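PDB 5L92: cytochrome P450 from Bacillus megaterium, which binds heme b and the steroid corticosterone and, as a cytochrome P450, probably works as a monooxygenase that oxidises steroids. Local coordinates for residues D48-D53 / M317-R322; L151-E156 / T196-I201; W378-E383 / L399-V404. All blocks are in the same frame, centred on the assembly; numbering follows the deposited sequence.

Contact 1 (D48-D53 / M317-R322); sequences DVFHYD and MGSAHR
F50 and Y52 meet S319 and A320 in a buried contact on the beta-sheet side of the cytochrome P450 fold, where the link between strand 46-49 and helix 52-60 lies against the short helix 317-320. The strands that lead into the two segments, 46-49 and 312-315, run parallel and adjacent in the mixed sheet, so the chain leaves both in the same direction and the two exits pack on each other. One hydrogen bond ties them: S319 OG donates to F50 O at 2.7 Å. The C=O...donor angle is 122°, and the hydroxyl sits 16° off the carbonyl plane. S319 points its CB at the loop, and with OG anti to the backbone N (chi1 -174°) the hydroxyl reaches that carbonyl while also lying 3.3 Å from F50 CB. The serine is at the rim of the F50 ring, near its plane, with S319 CB 3.8 Å from F50 CD1. R33 of helix 26-33 is a second hydrogen-bond partner of S319 OG, so this buried hydroxyl joins three parts of the fold.

The next residue, H51, takes the N-cap position and Y52 opens helix 52-60. The backbones come to 4.1 Å between Y52 CA and A320 CA, and A320 CB lies 3.7 Å from Y52 CA. The phenol leads away from the serine to hydrogen-bond through its OH with V341 O, and its ring stacks with Y326. Along its flank, Y52 CD2 lies 3.6 Å from A320 O, the carbonyl oxygen meeting the ring at its edge.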
loop_
_atom_site.group_PDB
_atom_site.type_symbol
_atom_site.label_atom_id
_atom_site.label_comp_id
_atom_site.label_asym_id
_atom_site.label_seq_id
_atom_site.Cartn_x
_atom_site.Cartn_y
_atom_site.Cartn_z
ATOM N N ASP A 48 -8.640 -13.271 -13.482
ATOM C CA ASP A 48 -8.987 -12.890 -12.124
ATOM C C ASP A 48 -9.006 -14.113 -11.206
ATOM O O ASP A 48 -9.439 -15.198 -11.606
ATOM C CB ASP A 48 -10.351 -12.222 -12.119
ATOM C CG ASP A 48 -10.339 -10.879 -12.793
ATOM O OD1 ASP A 48 -9.360 -10.122 -12.656
ATOM O OD2 ASP A 48 -11.336 -10.571 -13.456
ATOM N N VAL A 49 -8.502 -13.938 -9.983
ATOM C CA VAL A 49 -8.483 -14.991 -8.955
ATOM C C VAL A 49 -9.095 -14.421 -7.669
ATOM O O VAL A 49 -8.516 -13.522 -7.038
ATOM C CB VAL A 49 -7.063 -15.503 -8.721
ATOM C CG1 VAL A 49 -7.016 -16.531 -7.612
ATOM C CG2 VAL A 49 -6.505 -16.089 -10.031
ATOM N N PHE A 50 -10.239 -14.968 -7.260
ATOM C CA PHE A 50 -11.043 -14.349 -6.215
ATOM C C PHE A 50 -11.097 -15.119 -4.904
ATOM O O PHE A 50 -11.492 -14.540 -3.892
ATOM C CB PHE A 50 -12.484 -14.152 -6.700
ATOM C CG PHE A 50 -12.634 -13.152 -7.821
ATOM C CD1 PHE A 50 -12.659 -11.796 -7.569
ATOM C CD2 PHE A 50 -12.798 -13.573 -9.127
ATOM C CE1 PHE A 50 -12.805 -10.863 -8.619
ATOM C CE2 PHE A 50 -12.960 -12.656 -10.161
ATOM C CZ PHE A 50 -12.955 -11.299 -9.903
ATOM N N HIS A 51 -10.788 -16.396 -4.896
ATOM C CA HIS A 51 -10.910 -17.162 -3.672
ATOM C C HIS A 51 -9.571 -17.242 -2.976
ATOM O O HIS A 51 -8.507 -17.128 -3.595
ATOM C CB HIS A 51 -11.482 -18.560 -3.931
ATOM C CG HIS A 51 -10.591 -19.467 -4.724
ATOM N ND1 HIS A 51 -10.045 -19.113 -5.945
ATOM C CD2 HIS A 51 -10.183 -20.735 -4.482
ATOM C CE1 HIS A 51 -9.334 -20.126 -6.409
ATOM N NE2 HIS A 51 -9.397 -21.118 -5.536
ATOM N N TYR A 52 -9.653 -17.428 -1.661
ATOM C CA TYR A 52 -8.485 -17.323 -0.785
ATOM C C TYR A 52 -7.397 -18.289 -1.201
ATOM O O TYR A 52 -6.213 -17.929 -1.251
ATOM C CB TYR A 52 -8.897 -17.595 0.663
ATOM C CG TYR A 52 -7.819 -17.422 1.700
ATOM C CD1 TYR A 52 -6.794 -18.355 1.845
ATOM C CD2 TYR A 52 -7.840 -16.342 2.559
ATOM C CE1 TYR A 52 -5.820 -18.184 2.815
ATOM C CE2 TYR A 52 -6.886 -16.170 3.507
ATOM C CZ TYR A 52 -5.884 -17.093 3.645
ATOM O OH TYR A 52 -4.949 -16.881 4.623
ATOM N N ASP A 53 -7.775 -19.529 -1.481
ATOM C CA ASP A 53 -6.780 -20.544 -1.777
ATOM C C ASP A 53 -6.090 -20.229 -3.088
ATOM O O ASP A 53 -4.890 -20.477 -3.232
ATOM C CB ASP A 53 -7.447 -21.929 -1.826
ATOM C CG ASP A 53 -6.437 -23.071 -1.981
ATOM O OD1 ASP A 53 -5.678 -23.332 -1.014
ATOM O OD2 ASP A 53 -6.403 -23.702 -3.069
ATOM N N MET A 317 -6.658 -9.844 -3.316
ATOM C CA MET A 317 -6.633 -10.048 -1.870
ATOM C C MET A 317 -7.911 -9.513 -1.224
ATOM O O MET A 317 -8.432 -10.128 -0.290
ATOM C CB MET A 317 -5.404 -9.405 -1.243
ATOM C CG MET A 317 -4.104 -10.061 -1.722
ATOM S SD MET A 317 -3.393 -9.098 -3.061
ATOM C CE MET A 317 -2.746 -7.792 -2.043
ATOM N N GLY A 318 -8.454 -8.399 -1.742
ATOM C CA GLY A 318 -9.717 -7.884 -1.236
ATOM C C GLY A 318 -10.854 -8.899 -1.274
ATOM O O GLY A 318 -11.682 -8.959 -0.352
ATOM N N SER A 319 -10.908 -9.710 -2.325
ATOM C CA SER A 319 -11.873 -10.798 -2.412
ATOM C C SER A 319 -11.538 -11.954 -1.475
ATOM O O SER A 319 -12.416 -12.468 -0.767
ATOM C CB SER A 319 -11.940 -11.291 -3.854
ATOM O OG SER A 319 -12.969 -12.249 -4.007
ATOM N N ALA A 320 -10.283 -12.407 -1.499
ATOM C CA ALA A 320 -9.836 -13.464 -0.600
ATOM C C ALA A 320 -10.175 -13.151 0.848
ATOM O O ALA A 320 -10.436 -14.066 1.641
ATOM C CB ALA A 320 -8.325 -13.676 -0.730
ATOM N N HIS A 321 -10.111 -11.867 1.229
ATOM C CA HIS A 321 -10.300 -11.442 2.604
ATOM C C HIS A 321 -11.747 -11.568 3.078
ATOM O O HIS A 321 -11.983 -11.398 4.285
ATOM C CB HIS A 321 -9.870 -9.993 2.756
ATOM C CG HIS A 321 -8.395 -9.781 2.693
ATOM N ND1 HIS A 321 -7.831 -8.541 2.474
ATOM C CD2 HIS A 321 -7.368 -10.657 2.790
ATOM C CE1 HIS A 321 -6.517 -8.659 2.490
ATOM N NE2 HIS A 321 -6.209 -9.931 2.661
ATOM N N ARG A 322 -12.688 -11.779 2.142
ATOM C CA ARG A 322 -14.113 -11.963 2.378
ATOM C C ARG A 322 -14.579 -13.407 2.122
ATOM O O ARG A 322 -15.779 -13.656 2.029
ATOM C CB ARG A 322 -14.921 -11.017 1.486
ATOM C CG ARG A 322 -14.579 -9.538 1.523
ATOM C CD ARG A 322 -14.944 -8.906 2.830
ATOM N NE ARG A 322 -14.775 -7.451 2.887
ATOM C CZ ARG A 322 -15.784 -6.580 2.888
ATOM N NH1 ARG A 322 -17.046 -6.983 2.819
ATOM N NH2 ARG A 322 -15.533 -5.303 2.985
#

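Contact 2 (L151-E156 / T196-I201)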
loop_
_atom_site.group_PDB
_atom_site.type_symbol
_atom_site.label_atom_id
_atom_site.label_comp_id
_atom_site.label_asym_id
_atom_site.label_seq_id
_atom_site.Cartn_x
_atom_site.Cartn_y
_atom_site.Cartn_z
ATOM N N LEU A 151 14.840 7.664 3.952
ATOM C CA LEU A 151 15.653 7.811 2.741
ATOM C C LEU A 151 16.769 8.845 2.911
ATOM O O LEU A 151 17.823 8.725 2.280
ATOM C CB LEU A 151 14.764 8.184 1.554
ATOM C CG LEU A 151 13.729 7.103 1.243
ATOM C CD1 LEU A 151 12.605 7.591 0.324
ATOM C CD2 LEU A 151 14.436 5.921 0.636
ATOM N N GLY A 152 16.564 9.845 3.755
ATOM C CA GLY A 152 17.505 10.931 3.902
ATOM C C GLY A 152 17.304 12.024 2.877
ATOM O O GLY A 152 18.281 12.663 2.466
ATOM N N VAL A 153 16.059 12.271 2.463
ATOM C CA VAL A 153 15.769 13.296 1.461
ATOM C C VAL A 153 15.006 14.419 2.142
ATOM O O VAL A 153 14.393 14.196 3.196
ATOM C CB VAL A 153 14.974 12.730 0.265
ATOM C CG1 VAL A 153 15.693 11.559 -0.340
ATOM C CG2 VAL A 153 13.533 12.307 0.675
ATOM N N PRO A 154 14.985 15.621 1.566
ATOM C CA PRO A 154 14.379 16.765 2.259
ATOM C C PRO A 154 12.861 16.776 2.160
ATOM O O PRO A 154 12.275 16.727 1.070
ATOM C CB PRO A 154 14.985 17.982 1.547
ATOM C CG PRO A 154 15.377 17.488 0.204
ATOM C CD PRO A 154 15.778 16.031 0.398
ATOM N N ILE A 155 12.224 16.887 3.320
ATOM C CA ILE A 155 10.777 16.948 3.363
ATOM C C ILE A 155 10.244 18.189 2.682
ATOM O O ILE A 155 9.068 18.222 2.324
ATOM C CB ILE A 155 10.297 16.860 4.828
ATOM C CG1 ILE A 155 8.806 16.585 4.861
ATOM C CG2 ILE A 155 10.631 18.152 5.602
ATOM C CD1 ILE A 155 8.409 15.269 4.238
ATOM N N GLU A 156 11.103 19.188 2.421
ATOM C CA GLU A 156 10.692 20.345 1.622
ATOM C C GLU A 156 10.273 19.949 0.205
ATOM O O GLU A 156 9.564 20.708 -0.471
ATOM C CB GLU A 156 11.829 21.382 1.563
ATOM C CG GLU A 156 12.225 22.008 2.939
ATOM C CD GLU A 156 13.000 21.065 3.895
ATOM O OE1 GLU A 156 13.601 20.058 3.455
ATOM O OE2 GLU A 156 13.008 21.346 5.116
ATOM N N THR A 196 15.791 10.860 -12.055
ATOM C CA THR A 196 16.844 11.871 -12.095
ATOM C C THR A 196 16.953 12.570 -10.757
ATOM O O THR A 196 18.063 12.897 -10.327
ATOM C CB THR A 196 16.631 12.889 -13.244
ATOM O OG1 THR A 196 15.349 13.490 -13.152
ATOM C CG2 THR A 196 16.731 12.220 -14.574
ATOM N N TYR A 197 15.825 12.757 -10.062
ATOM C CA TYR A 197 15.869 13.211 -8.676
ATOM C C TYR A 197 16.814 12.345 -7.861
ATOM O O TYR A 197 17.728 12.853 -7.201
ATOM C CB TYR A 197 14.462 13.178 -8.044
ATOM C CG TYR A 197 14.444 13.700 -6.632
ATOM C CD1 TYR A 197 14.693 12.861 -5.551
ATOM C CD2 TYR A 197 14.219 15.042 -6.386
ATOM C CE1 TYR A 197 14.708 13.348 -4.279
ATOM C CE2 TYR A 197 14.217 15.541 -5.118
ATOM C CZ TYR A 197 14.476 14.693 -4.058
ATOM O OH TYR A 197 14.489 15.174 -2.765
ATOM N N PHE A 198 16.624 11.024 -7.896
ATOM C CA PHE A 198 17.412 10.190 -7.002
ATOM C C PHE A 198 18.852 9.980 -7.475
ATOM O O PHE A 198 19.717 9.674 -6.654
ATOM C CB PHE A 198 16.707 8.848 -6.776
ATOM C CG PHE A 198 15.698 8.900 -5.650
ATOM C CD1 PHE A 198 16.123 8.940 -4.333
ATOM C CD2 PHE A 198 14.345 8.967 -5.919
ATOM C CE1 PHE A 198 15.222 9.028 -3.283
ATOM C CE2 PHE A 198 13.419 9.034 -4.895
ATOM C CZ PHE A 198 13.844 9.075 -3.568
ATOM N N TYR A 199 19.145 10.119 -8.764
ATOM C CA TYR A 199 20.553 10.101 -9.150
ATOM C C TYR A 199 21.298 11.275 -8.546
ATOM O O TYR A 199 22.441 11.127 -8.108
ATOM C CB TYR A 199 20.700 10.097 -10.666
ATOM C CG TYR A 199 20.563 8.703 -11.227
ATOM C CD1 TYR A 199 21.496 7.733 -10.906
ATOM C CD2 TYR A 199 19.510 8.349 -12.052
ATOM C CE1 TYR A 199 21.406 6.474 -11.394
ATOM C CE2 TYR A 199 19.416 7.070 -12.565
ATOM C CZ TYR A 199 20.375 6.136 -12.227
ATOM O OH TYR A 199 20.326 4.839 -12.677
ATOM N N ARG A 200 20.657 12.443 -8.484
ATOM C CA ARG A 200 21.272 13.576 -7.795
ATOM C C ARG A 200 21.469 13.273 -6.312
ATOM O O ARG A 200 22.576 13.405 -5.786
ATOM C CB ARG A 200 20.432 14.834 -8.003
ATOM C CG ARG A 200 21.039 16.099 -7.411
ATOM C CD ARG A 200 20.250 17.329 -7.787
ATOM N NE ARG A 200 18.823 17.211 -7.541
ATOM C CZ ARG A 200 18.247 17.308 -6.347
ATOM N NH1 ARG A 200 18.970 17.509 -5.239
ATOM N NH2 ARG A 200 16.929 17.192 -6.261
ATOM N N ILE A 201 20.452 12.805 -5.628
ATOM C CA ILE A 201 20.597 12.441 -4.240
ATOM C C ILE A 201 21.795 11.507 -4.007
ATOM O O ILE A 201 22.551 11.661 -3.088
ATOM C CB ILE A 201 19.335 11.743 -3.716
ATOM C CG1 ILE A 201 18.127 12.629 -3.847
ATOM C CG2 ILE A 201 19.523 11.326 -2.292
ATOM C CD1 ILE A 201 18.224 13.884 -3.080
#
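With chi1 at -177°, Y197 carries its CG anti to the backbone N and sends the phenol out from helix 177-207 to V153 and P154; V153, at chi1 -55°, sets CG1 beside its own backbone N and turns that methyl to the helix. V153 and P154 belong to a loop that begins with a Schellman motif, which ends helix 141-151: G152, at positive phi, is its C-prime residue, with V153 N bonded back to A148 O and G152 N to D149 O. The chain thereby turns off the helix axis, and V153, pointing at the long helix, and P154 follow at once. Across this all-helical part of the P450 fold the contact is apolar.

V153 is the central piece. Its CG1 lies 3.9 Å from F198 CE1, the two side chains crossing at about a right angle, and it also reaches I201 CG2 at 4.3 Å. The same methyl sits at the edge of the Y197 ring, near its plane. Thus one branch of one valine touches three side chains of the helix, Y197, F198 and I201. L151, the last helical residue before the glycine, adds CD1 at 4.3 Å from F198 CZ. Within the helix, Y197 CD1 stands 3.9 Å above the centre of the F198 ring.

Beyond this layer, F198 rests on S236 and I237 of helix 229-245 and, like I201, on I214 of helix 213-222. F161 meets the Y197 ring edge-to-face, and D157 OD2 takes the tyrosine hydroxyl in a hydrogen bond. The P154 and Y197 side chains come at each other from opposite directions, P154 CD ending 3.5 Å from Y197 OH.

Contact 3 (W378-E383 / L399-V404)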
loop_
_atom_site.group_PDB
_atom_site.type_symbol
_atom_site.label_atom_id
_atom_site.label_comp_id
_atom_site.label_asym_id
_atom_site.label_seq_id
_atom_site.Cartn_x
_atom_site.Cartn_y
_atom_site.Cartn_z
ATOM N N TRP A 378 -18.497 12.338 11.151
ATOM C CA TRP A 378 -18.426 12.921 9.854
ATOM C C TRP A 378 -18.743 14.392 9.950
ATOM O O TRP A 378 -19.614 14.777 10.651
ATOM C CB TRP A 378 -19.433 12.303 8.892
ATOM C CG TRP A 378 -19.674 10.871 8.968
ATOM C CD1 TRP A 378 -20.701 10.287 9.551
ATOM C CD2 TRP A 378 -18.908 9.836 8.383
ATOM N NE1 TRP A 378 -20.630 8.965 9.413
ATOM C CE2 TRP A 378 -19.534 8.656 8.681
ATOM C CE3 TRP A 378 -17.751 9.799 7.642
ATOM C CZ2 TRP A 378 -19.045 7.454 8.279
ATOM C CZ3 TRP A 378 -17.280 8.634 7.255
ATOM C CH2 TRP A 378 -17.914 7.470 7.558
ATOM N N SER A 379 -18.034 15.206 9.215
ATOM C CA SER A 379 -18.324 16.607 9.181
ATOM C C SER A 379 -19.466 16.829 8.222
ATOM O O SER A 379 -19.696 16.037 7.374
ATOM C CB SER A 379 -17.082 17.380 8.804
ATOM O OG SER A 379 -17.219 18.161 7.667
ATOM N N PRO A 380 -20.149 18.015 8.394
ATOM C CA PRO A 380 -21.219 18.261 7.422
ATOM C C PRO A 380 -20.730 18.375 5.991
ATOM O O PRO A 380 -21.515 18.278 5.116
ATOM C CB PRO A 380 -21.839 19.565 7.869
ATOM C CG PRO A 380 -21.496 19.715 9.277
ATOM C CD PRO A 380 -20.147 19.185 9.377
ATOM N N SER A 381 -19.444 18.554 5.794
ATOM C CA SER A 381 -18.885 18.660 4.478
ATOM C C SER A 381 -18.343 17.367 3.886
ATOM O O SER A 381 -17.826 17.375 2.808
ATOM C CB SER A 381 -17.775 19.690 4.451
ATOM O OG SER A 381 -18.277 20.975 4.399
ATOM N N PHE A 382 -18.471 16.273 4.599
ATOM C CA PHE A 382 -17.965 15.025 4.120
ATOM C C PHE A 382 -18.589 14.572 2.830
ATOM O O PHE A 382 -19.756 14.642 2.658
ATOM C CB PHE A 382 -18.105 13.920 5.158
ATOM C CG PHE A 382 -17.762 12.560 4.636
ATOM C CD1 PHE A 382 -18.695 11.864 3.945
ATOM C CD2 PHE A 382 -16.526 12.028 4.789
ATOM C CE1 PHE A 382 -18.420 10.655 3.423
ATOM C CE2 PHE A 382 -16.231 10.815 4.253
ATOM C CZ PHE A 382 -17.186 10.119 3.582
ATOM N N GLU A 383 -17.742 14.073 1.957
ATOM C CA GLU A 383 -18.133 13.493 0.691
ATOM C C GLU A 383 -17.219 12.320 0.435
ATOM O O GLU A 383 -16.072 12.427 0.666
ATOM C CB GLU A 383 -17.992 14.468 -0.457
ATOM C CG GLU A 383 -19.162 15.357 -0.768
ATOM C CD GLU A 383 -18.766 16.554 -1.607
ATOM O OE1 GLU A 383 -18.202 16.361 -2.688
ATOM O OE2 GLU A 383 -18.975 17.700 -1.187
ATOM N N LEU A 399 -13.302 14.213 5.675
ATOM C CA LEU A 399 -13.576 15.353 6.544
ATOM C C LEU A 399 -14.298 14.890 7.793
ATOM O O LEU A 399 -15.373 14.279 7.717
ATOM C CB LEU A 399 -14.382 16.428 5.824
ATOM C CG LEU A 399 -13.691 16.935 4.555
ATOM C CD1 LEU A 399 -14.490 18.060 3.895
ATOM C CD2 LEU A 399 -12.269 17.367 4.844
ATOM N N ILE A 400 -13.694 15.192 8.943
ATOM C CA ILE A 400 -14.192 14.801 10.249
ATOM C C ILE A 400 -14.398 16.050 11.110
ATOM O O ILE A 400 -13.600 16.991 11.057
ATOM C CB ILE A 400 -13.205 13.817 10.913
ATOM C CG1 ILE A 400 -13.163 12.489 10.155
ATOM C CG2 ILE A 400 -13.506 13.639 12.365
ATOM C CD1 ILE A 400 -14.403 11.693 10.162
ATOM N N ARG A 401 -15.437 16.029 11.921
ATOM C CA ARG A 401 -15.746 17.047 12.885
ATOM C C ARG A 401 -15.318 16.474 14.241
ATOM O O ARG A 401 -15.712 15.409 14.618
ATOM C CB ARG A 401 -17.219 17.389 12.859
ATOM C CG ARG A 401 -17.709 18.208 14.024
ATOM C CD ARG A 401 -18.911 19.057 13.732
ATOM N NE ARG A 401 -18.590 20.082 12.795
ATOM C CZ ARG A 401 -19.441 20.962 12.353
ATOM N NH1 ARG A 401 -20.658 20.968 12.772
ATOM N NH2 ARG A 401 -19.059 21.843 11.505
ATOM N N LYS A 402 -14.485 17.201 14.962
ATOM C CA LYS A 402 -13.954 16.765 16.248
ATOM C C LYS A 402 -14.936 16.644 17.384
ATOM O O LYS A 402 -14.834 15.772 18.158
ATOM C CB LYS A 402 -12.873 17.681 16.717
ATOM C CG LYS A 402 -11.647 17.699 15.890
ATOM C CD LYS A 402 -10.885 18.946 16.175
ATOM C CE LYS A 402 -9.509 18.920 15.613
ATOM N NZ LYS A 402 -8.857 20.208 15.861
ATOM N N ASN A 403 -15.879 17.541 17.454
ATOM C CA ASN A 403 -16.880 17.547 18.491
ATOM C C ASN A 403 -16.374 17.668 19.918
ATOM O O ASN A 403 -16.885 17.037 20.810
ATOM C CB ASN A 403 -17.778 16.338 18.366
ATOM C CG ASN A 403 -18.690 16.430 17.199
ATOM O OD1 ASN A 403 -19.395 17.395 17.023
ATOM N ND2 ASN A 403 -18.632 15.453 16.373
ATOM N N VAL A 404 -15.374 18.490 20.123
ATOM C CA VAL A 404 -14.885 18.713 21.448
ATOM C C VAL A 404 -15.827 19.719 22.103
ATOM O O VAL A 404 -16.457 19.433 23.093
ATOM C CB VAL A 404 -13.515 19.301 21.454
ATOM C CG1 VAL A 404 -12.523 18.337 20.934
ATOM C CG2 VAL A 404 -13.511 20.564 20.678
HETATM O O HOH W 1 -14.738 13.895 2.992
#
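L399 O accepts a hydrogen bond from S379 N at 3.2 Å, nearly straight at 169°, in the small antiparallel sheet near the C-terminus of this P450. The donor stands above the carbonyl plane, 43° out of it. Here strand 399-401, the middle of three, lies between 131-133 and 377-378, and W378 and I400 form a non-hydrogen-bonded pair whose side chains diverge. Just past that pair the chain folds into a type I turn from S379 to F382. S379 OG accepts from S381 N at 2.9 Å, an ST turn; S379 CB packs against the strand backbone.

Most of the apolar contact in the turn falls to L399. Its CD1 reaches S381 CB at 3.7 Å, while CB lies beside S379 OG. F382 presents its ring edge to L399 O and takes W378 CE3 over one face, 3.8 Å above its centre; Y256 of helix 247-260 touches both aromatics. A water joins the backbone ends beyond, accepting from L399 N at 3.1 Å and from E383 N.

R401 leaves the strand with CG anti to the backbone N and bends at chi3 (-67°), bringing its guanidinium to P380, the two side chains crossing at about a right angle. D131 of the neighbouring strand forms a salt bridge with NH2, which helps fix the flat group's position. P380 covers one face of it, CD being 3.5 Å from R401 CZ.

Overall arrangement
The three contacts lie far apart on the single chain, with centres 33 to 37 Å from one another and none touching another. Contacts 1 and 2 sit on opposite sides of the chain's centre, and contact 2 is nested inside the long loop that contact 1 closes; contact 3 follows later, close to the C-terminus. Contact 1 belongs to the sheet region, contact 2 to the helical one, and contact 3 lies furthest out, about 26 Å between its centre and that of the chain. The touching residues of contact 1 lie away from the heme, the A320 side chain about 12 Å from it, although M317 in the same segment touches the heme. The L151 side chain of contact 2 is about 8 Å from the heme and about 11 Å from corticosterone.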